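Side-chain contacts in 3',5'-cyclic-nucleotide phosphodiesterase 1 (Saccharomyces cerevisiae, PDB 4OJV), which is a zinc-containing class-II phosphodiesterase of the metallo-hydrolase clan, built as a sandwich of two mixed beta-sheets with helices on the outside: residues I121-I126 with K198-P203; I207-H212 with E258-Y263; C282-K287 with L341-F346. One frame throughout, in Å; residues are numbered along the deposited sequence.

Contact 1 of 3, residues I121-I126 with K198-P203; sequences ITDYYI and KCTIFP
D123 and T200 are the pair whose CA atoms lie nearest, 8.0 Å from D123 CA to T200 CA: strand 121-125 faces the loop between strands 197-198 and 204-215. In the two-sheet sandwich of the metallo-beta-lactamase type, this joins an inner strand of the eight-stranded sheet to the border of the seven-stranded one. D123 and Y125 point toward the loop, as alternate strand residues should; T122 does so as well, consistent with a backbone that leaves the extended form there (psi -35°).

T200 OG1 donates to D123 OD2 at 2.6 Å from the syn side, 16° out of the carboxylate plane; T122 OG1 reaches the same D123 OD2 at 2.7 Å from above that plane. D123 CG, anti to the carbonyl carbon (chi1 -65°), carries the carboxylate to the loop. Two hydroxyls thus grip one oxygen, and D123 OD1 is bonded to W156 NE1. Aspartate suits a place where a buried carboxylate, probably ionised, is compensated by several close donors.

Y125, stacked on W156, brings its OH to 4.0 Å from C199 SG. One water accepts from T200 N and bonds Y125 OH; a second, on the same hydroxyl, donates to K198 O at 3.2 Å.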
loop_
_atom_site.group_PDB
_atom_site.type_symbol
_atom_site.label_atom_id
_atom_site.label_comp_id
_atom_site.label_asym_id
_atom_site.label_seq_id
_atom_site.Cartn_x
_atom_site.Cartn_y
_atom_site.Cartn_z
ATOM N N ILE A 121 8.621 6.498 -15.410
ATOM C CA ILE A 121 7.249 6.979 -15.229
ATOM C C ILE A 121 7.245 8.528 -15.130
ATOM O O ILE A 121 7.622 9.086 -14.092
ATOM C CB ILE A 121 6.578 6.292 -14.036
ATOM C CG1 ILE A 121 6.343 4.813 -14.321
ATOM C CG2 ILE A 121 5.222 6.920 -13.757
ATOM C CD1 ILE A 121 7.523 3.903 -14.177
ATOM N N THR A 122 6.896 9.194 -16.234
ATOM C CA THR A 122 6.994 10.658 -16.374
ATOM C C THR A 122 5.767 11.381 -15.809
ATOM O O THR A 122 5.860 12.489 -15.257
ATOM C CB THR A 122 7.160 11.087 -17.859
ATOM O OG1 THR A 122 6.043 10.641 -18.661
ATOM C CG2 THR A 122 8.471 10.581 -18.454
ATOM N N ASP A 123 4.615 10.741 -15.956
ATOM C CA ASP A 123 3.334 11.402 -15.794
ATOM C C ASP A 123 2.347 10.411 -15.201
ATOM O O ASP A 123 2.238 9.277 -15.671
ATOM C CB ASP A 123 2.771 11.871 -17.153
ATOM C CG ASP A 123 3.610 12.956 -17.836
ATOM O OD1 ASP A 123 3.575 14.125 -17.415
ATOM O OD2 ASP A 123 4.237 12.631 -18.854
ATOM N N TYR A 124 1.616 10.854 -14.184
ATOM C CA TYR A 124 0.473 10.124 -13.644
ATOM C C TYR A 124 -0.797 10.880 -13.993
ATOM O O TYR A 124 -0.829 12.113 -13.870
ATOM C CB TYR A 124 0.541 10.054 -12.123
ATOM C CG TYR A 124 1.647 9.235 -11.509
ATOM C CD1 TYR A 124 2.942 9.734 -11.408
ATOM C CD2 TYR A 124 1.381 7.979 -10.973
ATOM C CE1 TYR A 124 3.949 8.988 -10.811
ATOM C CE2 TYR A 124 2.381 7.229 -10.367
ATOM C CZ TYR A 124 3.657 7.745 -10.293
ATOM O OH TYR A 124 4.661 7.035 -9.672
ATOM N N TYR A 125 -1.836 10.145 -14.385
ATOM C CA TYR A 125 -3.170 10.706 -14.569
ATOM C C TYR A 125 -4.044 10.080 -13.501
ATOM O O TYR A 125 -4.376 8.898 -13.571
ATOM C CB TYR A 125 -3.675 10.423 -15.994
ATOM C CG TYR A 125 -2.855 11.172 -17.015
ATOM C CD1 TYR A 125 -1.699 10.611 -17.550
ATOM C CD2 TYR A 125 -3.197 12.468 -17.399
ATOM C CE1 TYR A 125 -0.924 11.309 -18.467
ATOM C CE2 TYR A 125 -2.426 13.174 -18.302
ATOM C CZ TYR A 125 -1.291 12.593 -18.823
ATOM O OH TYR A 125 -0.516 13.282 -19.731
ATOM N N ILE A 126 -4.382 10.869 -12.489
ATOM C CA ILE A 126 -5.075 10.358 -11.311
ATOM C C ILE A 126 -6.568 10.598 -11.466
ATOM O O ILE A 126 -6.989 11.689 -11.869
ATOM C CB ILE A 126 -4.527 11.019 -10.016
ATOM C CG1 ILE A 126 -3.005 10.807 -9.897
ATOM C CG2 ILE A 126 -5.260 10.499 -8.779
ATOM C CD1 ILE A 126 -2.546 9.358 -9.842
ATOM N N LYS A 198 -2.664 17.405 -24.534
ATOM C CA LYS A 198 -1.612 16.594 -25.140
ATOM C C LYS A 198 -0.785 15.880 -24.088
ATOM O O LYS A 198 -0.475 16.447 -23.036
ATOM C CB LYS A 198 -0.704 17.444 -26.037
ATOM C CG LYS A 198 -1.431 18.299 -27.071
ATOM C CD LYS A 198 -2.156 17.454 -28.109
ATOM C CE LYS A 198 -3.039 18.306 -29.006
ATOM N NZ LYS A 198 -3.893 17.480 -29.904
ATOM N N CYS A 199 -0.446 14.625 -24.369
ATOM C CA CYS A 199 0.534 13.912 -23.560
ATOM C C CYS A 199 1.916 14.496 -23.843
ATOM O O CYS A 199 2.160 15.043 -24.925
ATOM C CB CYS A 199 0.522 12.415 -23.857
ATOM S SG CYS A 199 -0.964 11.539 -23.305
ATOM N N THR A 200 2.817 14.375 -22.874
ATOM C CA THR A 200 4.106 15.069 -22.906
ATOM C C THR A 200 5.140 14.406 -23.817
ATOM O O THR A 200 5.942 15.093 -24.452
ATOM C CB THR A 200 4.696 15.223 -21.486
ATOM O OG1 THR A 200 5.074 13.939 -20.979
ATOM C CG2 THR A 200 3.685 15.863 -20.541
ATOM N N ILE A 201 5.144 13.079 -23.878
ATOM C CA ILE A 201 6.150 12.379 -24.690
ATOM C C ILE A 201 5.508 11.617 -25.845
ATOM O O ILE A 201 5.948 11.734 -27.002
ATOM C CB ILE A 201 7.050 11.433 -23.847
ATOM C CG1 ILE A 201 7.753 12.199 -22.716
ATOM C CG2 ILE A 201 8.053 10.676 -24.722
ATOM C CD1 ILE A 201 8.836 13.172 -23.154
ATOM N N PHE A 202 4.461 10.850 -25.548
ATOM C CA PHE A 202 3.834 10.056 -26.592
ATOM C C PHE A 202 2.969 10.956 -27.462
ATOM O O PHE A 202 2.417 11.936 -26.969
ATOM C CB PHE A 202 2.980 8.920 -26.020
ATOM C CG PHE A 202 3.689 8.053 -25.007
ATOM C CD1 PHE A 202 5.039 7.723 -25.137
ATOM C CD2 PHE A 202 2.978 7.524 -23.932
ATOM C CE1 PHE A 202 5.670 6.920 -24.197
ATOM C CE2 PHE A 202 3.603 6.717 -22.993
ATOM C CZ PHE A 202 4.946 6.413 -23.129
ATOM N N PRO A 203 2.831 10.609 -28.756
ATOM C CA PRO A 203 2.019 11.412 -29.682
ATOM C C PRO A 203 0.532 11.094 -29.506
ATOM O O PRO A 203 -0.146 10.633 -30.442
ATOM C CB PRO A 203 2.545 10.992 -31.059
ATOM C CG PRO A 203 3.026 9.596 -30.856
ATOM C CD PRO A 203 3.568 9.540 -29.454
HETATM O O HOH W 1 2.062 12.472 -20.773
HETATM O O HOH W 2 -0.905 15.773 -19.965
#

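Contact 2 of 3, residues I207-H212 with E258-Y263; sequences IPFKVH and EEFWSY
F209 meets both F260 and Y263, and the three rings form an aromatic cluster between strand 207-212 and helix 258-263. This is strand-helix packing in the sandwich of the metallo-beta-lactamase type: an outer helix lies on the seven-stranded sheet, its axis 9.1 Å from that of the strand and running roughly antiparallel to it (148°).

The F209 ring plays two parts. It offers a face to F260, whose edge comes in with CD1 3.5 Å from F209 CG; the planes stand at 77°, a T-shaped pair. At its far end F209 becomes the edge in turn, and CZ sits over the centre of the Y263 ring, 3.4 Å above its plane, with the planes at 59°. F260 and Y263, about one helical turn apart, both carry CG opposite the backbone N, which sends the two rings out in similar fashion to meet the strand.

Phenylalanine suits the buried middle, where a flat apolar group can be face to one neighbour and edge to another. F260 also meets F227 of the adjoining strand edge-to-face. Tyrosine suits the partly exposed flank, since its ring accepts F209 while its hydroxyl reaches past F209 to I207. Further along the same strand comes H213, a zinc ligand. I207 adds an aliphatic neighbour beside that phenol, its CD1 3.7 Å from Y263 OH.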
loop_
_atom_site.group_PDB
_atom_site.type_symbol
_atom_site.label_atom_id
_atom_site.label_comp_id
_atom_site.label_asym_id
_atom_site.label_seq_id
_atom_site.Cartn_x
_atom_site.Cartn_y
_atom_site.Cartn_z
ATOM N N ILE A 207 -8.010 13.062 -22.869
ATOM C CA ILE A 207 -9.274 13.779 -22.731
ATOM C C ILE A 207 -9.960 13.291 -21.450
ATOM O O ILE A 207 -10.423 12.150 -21.401
ATOM C CB ILE A 207 -10.218 13.576 -23.950
ATOM C CG1 ILE A 207 -9.430 13.461 -25.272
ATOM C CG2 ILE A 207 -11.244 14.700 -23.995
ATOM C CD1 ILE A 207 -10.264 13.019 -26.461
ATOM N N PRO A 208 -10.010 14.144 -20.412
ATOM C CA PRO A 208 -10.591 13.734 -19.130
ATOM C C PRO A 208 -12.052 14.166 -18.970
ATOM O O PRO A 208 -12.429 15.263 -19.401
ATOM C CB PRO A 208 -9.719 14.478 -18.120
ATOM C CG PRO A 208 -9.362 15.751 -18.822
ATOM C CD PRO A 208 -9.284 15.425 -20.295
ATOM N N PHE A 209 -12.850 13.299 -18.348
ATOM C CA PHE A 209 -14.265 13.558 -18.102
ATOM C C PHE A 209 -14.585 13.246 -16.656
ATOM O O PHE A 209 -14.175 12.207 -16.133
ATOM C CB PHE A 209 -15.118 12.682 -19.014
ATOM C CG PHE A 209 -15.037 13.078 -20.459
ATOM C CD1 PHE A 209 -13.987 12.629 -21.253
ATOM C CD2 PHE A 209 -16.005 13.905 -21.023
ATOM C CE1 PHE A 209 -13.895 13.007 -22.585
ATOM C CE2 PHE A 209 -15.917 14.286 -22.360
ATOM C CZ PHE A 209 -14.859 13.835 -23.134
ATOM N N LYS A 210 -15.342 14.130 -16.020
ATOM C CA LYS A 210 -15.745 13.924 -14.645
ATOM C C LYS A 210 -16.933 12.961 -14.569
ATOM O O LYS A 210 -17.841 13.005 -15.406
ATOM C CB LYS A 210 -16.090 15.269 -14.020
ATOM C CG LYS A 210 -16.225 15.253 -12.511
ATOM C CD LYS A 210 -16.471 16.659 -11.980
ATOM C CE LYS A 210 -17.900 17.110 -12.239
ATOM N NZ LYS A 210 -18.163 18.491 -11.740
ATOM N N VAL A 211 -16.923 12.091 -13.561
ATOM C CA VAL A 211 -18.018 11.153 -13.306
ATOM C C VAL A 211 -18.343 11.144 -11.804
ATOM O O VAL A 211 -17.596 11.715 -10.997
ATOM C CB VAL A 211 -17.720 9.715 -13.826
ATOM C CG1 VAL A 211 -17.483 9.704 -15.333
ATOM C CG2 VAL A 211 -16.549 9.076 -13.084
ATOM N N HIS A 212 -19.454 10.507 -11.437
ATOM C CA HIS A 212 -19.844 10.375 -10.030
ATOM C C HIS A 212 -19.289 9.134 -9.378
ATOM O O HIS A 212 -19.245 8.064 -9.991
ATOM C CB HIS A 212 -21.358 10.344 -9.873
ATOM C CG HIS A 212 -22.055 11.596 -10.332
ATOM N ND1 HIS A 212 -21.934 12.786 -9.711
ATOM C CD2 HIS A 212 -22.907 11.793 -11.400
ATOM C CE1 HIS A 212 -22.692 13.697 -10.356
ATOM N NE2 HIS A 212 -23.284 13.088 -11.387
ATOM N N GLU A 258 -23.929 9.822 -19.398
ATOM C CA GLU A 258 -24.542 10.060 -20.701
ATOM C C GLU A 258 -23.693 11.007 -21.550
ATOM O O GLU A 258 -23.489 10.749 -22.733
ATOM C CB GLU A 258 -25.971 10.586 -20.545
ATOM C CG GLU A 258 -26.780 10.613 -21.837
ATOM C CD GLU A 258 -28.244 10.923 -21.596
ATOM O OE1 GLU A 258 -28.545 11.892 -20.860
ATOM O OE2 GLU A 258 -29.097 10.197 -22.146
ATOM N N GLU A 259 -23.198 12.085 -20.941
ATOM C CA GLU A 259 -22.283 13.007 -21.615
ATOM C C GLU A 259 -21.054 12.255 -22.129
ATOM O O GLU A 259 -20.622 12.449 -23.267
ATOM C CB GLU A 259 -21.836 14.130 -20.678
ATOM C CG GLU A 259 -22.927 15.106 -20.268
ATOM C CD GLU A 259 -22.426 16.166 -19.306
ATOM O OE1 GLU A 259 -21.223 16.505 -19.354
ATOM O OE2 GLU A 259 -23.239 16.664 -18.502
ATOM N N PHE A 260 -20.496 11.386 -21.287
ATOM C CA PHE A 260 -19.311 10.646 -21.671
ATOM C C PHE A 260 -19.569 9.694 -22.842
ATOM O O PHE A 260 -18.835 9.723 -23.839
ATOM C CB PHE A 260 -18.716 9.878 -20.490
ATOM C CG PHE A 260 -17.470 9.137 -20.861
ATOM C CD1 PHE A 260 -16.276 9.838 -21.029
ATOM C CD2 PHE A 260 -17.490 7.774 -21.125
ATOM C CE1 PHE A 260 -15.118 9.183 -21.414
ATOM C CE2 PHE A 260 -16.339 7.115 -21.513
ATOM C CZ PHE A 260 -15.156 7.821 -21.661
ATOM N N TRP A 261 -20.594 8.847 -22.727
ATOM C CA TRP A 261 -20.861 7.879 -23.790
ATOM C C TRP A 261 -21.231 8.556 -25.077
ATOM O O TRP A 261 -20.874 8.074 -26.147
ATOM C CB TRP A 261 -21.941 6.873 -23.407
ATOM C CG TRP A 261 -21.677 6.108 -22.135
ATOM C CD1 TRP A 261 -22.518 5.997 -21.034
ATOM C CD2 TRP A 261 -20.491 5.308 -21.797
ATOM N NE1 TRP A 261 -21.948 5.211 -20.060
ATOM C CE2 TRP A 261 -20.734 4.767 -20.456
ATOM C CE3 TRP A 261 -19.301 4.992 -22.449
ATOM C CZ2 TRP A 261 -19.807 3.955 -19.812
ATOM C CZ3 TRP A 261 -18.377 4.170 -21.790
ATOM C CH2 TRP A 261 -18.625 3.672 -20.500
ATOM N N SER A 262 -21.942 9.678 -24.974
ATOM C CA SER A 262 -22.302 10.463 -26.157
ATOM C C SER A 262 -21.051 10.981 -26.858
ATOM O O SER A 262 -20.941 10.906 -28.084
ATOM C CB SER A 262 -23.228 11.619 -25.783
ATOM O OG SER A 262 -24.473 11.138 -25.305
ATOM N N TYR A 263 -20.094 11.479 -26.078
ATOM C CA TYR A 263 -18.836 11.963 -26.638
ATOM C C TYR A 263 -18.078 10.838 -27.343
ATOM O O TYR A 263 -17.571 11.019 -28.454
ATOM C CB TYR A 263 -17.969 12.585 -25.538
ATOM C CG TYR A 263 -16.706 13.252 -26.039
ATOM C CD1 TYR A 263 -15.560 12.507 -26.309
ATOM C CD2 TYR A 263 -16.653 14.632 -26.228
ATOM C CE1 TYR A 263 -14.401 13.112 -26.767
ATOM C CE2 TYR A 263 -15.495 15.248 -26.685
ATOM C CZ TYR A 263 -14.372 14.485 -26.951
ATOM O OH TYR A 263 -13.219 15.089 -27.403
#

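Contact 3 of 3, residues C282-K287 with L341-F346; sequences CPLSSK and LEELRF
L284 N donates to E343 OE1 at 2.9 Å, with an N-H...O angle of 165°, so the bond is nearly straight. The amide reaches the carboxylate on its syn side, 24° out of plane. The other oxygen works through a water: E343 OE2 accepts from it at 2.6 Å, and the water in turn accepts from S285 N at 3.0 Å. One carboxylate thereby holds two successive backbone N-H groups, one directly and one through solvent, which fixes its rotation and ties the irregular loop to the helix.

Glutamate suits the place because of its length. Its CG lies beside the backbone N (chi1 -68°) and the chain beyond is extended, carrying the carboxylate well out from the helix to the loop. The L284 and E343 side chains lie alongside each other, running opposite ways. L284 CG comes to 3.4 Å from E343 OE1, and L284 CD1 lies beside the glutamate stem, 3.9 Å from E343 CG, so the branched side chain gives the charged one an apolar flank. P283, whose nitrogen has no hydrogen to offer, contributes carbon instead: its CB is 3.7 Å from E343 OE1.

In the metallo-beta-lactamase type of sandwich, 336-350 is one of the helices laid against the outer side of a sheet. L341 and L344 turn toward strand 357-360, the border strand of the seven-stranded sheet, whereas E343 faces the loop at the surface. P297, opening helix 297-311, is touched by both L284 and E343 and so adds a third element. The loop ends at K287, at the N-cap of helix 288-291; K287 NZ makes a salt bridge to E146 OE1 of the second subunit.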
loop_
_atom_site.group_PDB
_atom_site.type_symbol
_atom_site.label_atom_id
_atom_site.label_comp_id
_atom_site.label_asym_id
_atom_site.label_seq_id
_atom_site.Cartn_x
_atom_site.Cartn_y
_atom_site.Cartn_z
ATOM N N CYS A 282 -18.351 -5.084 -7.407
ATOM C CA CYS A 282 -19.175 -6.034 -6.673
ATOM C C CYS A 282 -19.963 -6.938 -7.607
ATOM O O CYS A 282 -20.338 -6.515 -8.712
ATOM C CB CYS A 282 -20.188 -5.290 -5.816
ATOM S SG CYS A 282 -19.472 -4.138 -4.642
ATOM N N PRO A 283 -20.247 -8.181 -7.163
ATOM C CA PRO A 283 -21.169 -9.054 -7.890
ATOM C C PRO A 283 -22.613 -8.609 -7.676
ATOM O O PRO A 283 -22.881 -7.682 -6.904
ATOM C CB PRO A 283 -20.939 -10.416 -7.237
ATOM C CG PRO A 283 -20.546 -10.088 -5.837
ATOM C CD PRO A 283 -19.731 -8.824 -5.939
ATOM N N LEU A 284 -23.542 -9.295 -8.339
ATOM C CA LEU A 284 -24.964 -8.975 -8.201
ATOM C C LEU A 284 -25.497 -9.108 -6.775
ATOM O O LEU A 284 -26.411 -8.368 -6.395
ATOM C CB LEU A 284 -25.805 -9.826 -9.151
ATOM C CG LEU A 284 -25.691 -9.494 -10.642
ATOM C CD1 LEU A 284 -26.365 -10.581 -11.467
ATOM C CD2 LEU A 284 -26.281 -8.126 -10.960
ATOM N N SER A 285 -24.933 -10.033 -5.993
ATOM C CA SER A 285 -25.385 -10.244 -4.610
ATOM C C SER A 285 -25.279 -8.939 -3.819
ATOM O O SER A 285 -24.187 -8.389 -3.657
ATOM C CB SER A 285 -24.611 -11.382 -3.937
ATOM O OG SER A 285 -23.223 -11.103 -3.871
ATOM N N SER A 286 -26.431 -8.464 -3.342
ATOM C CA SER A 286 -26.617 -7.092 -2.827
ATOM C C SER A 286 -25.430 -6.455 -2.086
ATOM O O SER A 286 -24.532 -5.899 -2.721
ATOM C CB SER A 286 -27.899 -7.004 -1.984
ATOM O OG SER A 286 -29.055 -7.125 -2.796
ATOM N N LYS A 287 -25.445 -6.538 -0.753
ATOM C CA LYS A 287 -24.457 -5.882 0.120
ATOM C C LYS A 287 -24.272 -4.385 -0.196
ATOM O O LYS A 287 -23.261 -3.995 -0.785
ATOM C CB LYS A 287 -23.113 -6.628 0.100
ATOM C CG LYS A 287 -23.101 -7.921 0.899
ATOM C CD LYS A 287 -21.700 -8.505 0.984
ATOM C CE LYS A 287 -21.655 -9.698 1.926
ATOM N NZ LYS A 287 -20.269 -10.209 2.113
ATOM N N LEU A 341 -17.444 -12.019 -13.792
ATOM C CA LEU A 341 -17.226 -12.301 -15.210
ATOM C C LEU A 341 -18.417 -13.079 -15.789
ATOM O O LEU A 341 -18.932 -12.746 -16.863
ATOM C CB LEU A 341 -15.912 -13.051 -15.422
ATOM C CG LEU A 341 -15.477 -13.308 -16.861
ATOM C CD1 LEU A 341 -15.311 -12.009 -17.639
ATOM C CD2 LEU A 341 -14.190 -14.116 -16.869
ATOM N N GLU A 342 -18.867 -14.098 -15.061
ATOM C CA GLU A 342 -20.005 -14.905 -15.506
ATOM C C GLU A 342 -21.281 -14.093 -15.578
ATOM O O GLU A 342 -22.041 -14.206 -16.539
ATOM C CB GLU A 342 -20.189 -16.074 -14.556
ATOM C CG GLU A 342 -19.100 -17.110 -14.690
ATOM C CD GLU A 342 -19.178 -18.170 -13.623
ATOM O OE1 GLU A 342 -20.022 -18.036 -12.709
ATOM O OE2 GLU A 342 -18.392 -19.138 -13.702
ATOM N N GLU A 343 -21.509 -13.258 -14.570
ATOM C CA GLU A 343 -22.691 -12.405 -14.517
ATOM C C GLU A 343 -22.704 -11.381 -15.640
ATOM O O GLU A 343 -23.738 -11.160 -16.285
ATOM C CB GLU A 343 -22.827 -11.745 -13.139
ATOM C CG GLU A 343 -23.159 -12.762 -12.055
ATOM C CD GLU A 343 -23.189 -12.193 -10.648
ATOM O OE1 GLU A 343 -22.666 -11.084 -10.402
ATOM O OE2 GLU A 343 -23.747 -12.869 -9.761
ATOM N N LEU A 344 -21.552 -10.767 -15.900
ATOM C CA LEU A 344 -21.450 -9.803 -16.993
ATOM C C LEU A 344 -21.694 -10.454 -18.354
ATOM O O LEU A 344 -22.423 -9.903 -19.188
ATOM C CB LEU A 344 -20.089 -9.109 -16.984
ATOM C CG LEU A 344 -19.860 -8.078 -15.878
ATOM C CD1 LEU A 344 -18.390 -7.695 -15.818
ATOM C CD2 LEU A 344 -20.715 -6.843 -16.072
ATOM N N ARG A 345 -21.095 -11.618 -18.576
ATOM C CA ARG A 345 -21.271 -12.324 -19.849
ATOM C C ARG A 345 -22.725 -12.753 -20.052
ATOM O O ARG A 345 -23.264 -12.641 -21.163
ATOM C CB ARG A 345 -20.324 -13.513 -19.945
ATOM C CG ARG A 345 -18.884 -13.098 -20.187
ATOM C CD ARG A 345 -17.959 -14.298 -20.180
ATOM N NE ARG A 345 -16.592 -13.910 -20.523
ATOM C CZ ARG A 345 -15.518 -14.660 -20.303
ATOM N NH1 ARG A 345 -15.629 -15.845 -19.718
ATOM N NH2 ARG A 345 -14.318 -14.218 -20.656
ATOM N N PHE A 346 -23.357 -13.212 -18.973
ATOM C CA PHE A 346 -24.764 -13.610 -19.032
ATOM C C PHE A 346 -25.651 -12.414 -19.372
ATOM O O PHE A 346 -26.511 -12.497 -20.257
ATOM C CB PHE A 346 -25.208 -14.248 -17.712
ATOM C CG PHE A 346 -26.662 -14.640 -17.690
ATOM C CD1 PHE A 346 -27.638 -13.723 -17.307
ATOM C CD2 PHE A 346 -27.056 -15.924 -18.056
ATOM C CE1 PHE A 346 -28.981 -14.076 -17.292
ATOM C CE2 PHE A 346 -28.399 -16.283 -18.039
ATOM C CZ PHE A 346 -29.358 -15.357 -17.659
HETATM O O HOH W 3 -23.819 -12.530 -7.150
#

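Overall arrangement
Contacts 1 and 2 are buried; contact 3 lies at the surface, on the other side of the chain's centre from contact 1, their centres about 34 Å apart. The loop of contact 1 leads into the strand of contact 2, so this side of the seven-stranded sheet serves both: contact 1 ties it to the other sheet, contact 2 to a covering helix. Contact 3 joins a loop to a helix that packs on strand 357-360, the opposite border, and helix 297-311 touches both contacts 2 and 3. Chemistry follows place: two hydroxyls on a buried carboxylate, with waters bridging a tyrosine to the loop backbone, then interlocked aromatic rings without a cross-segment hydrogen bond, then a surface glutamate binding loop amides.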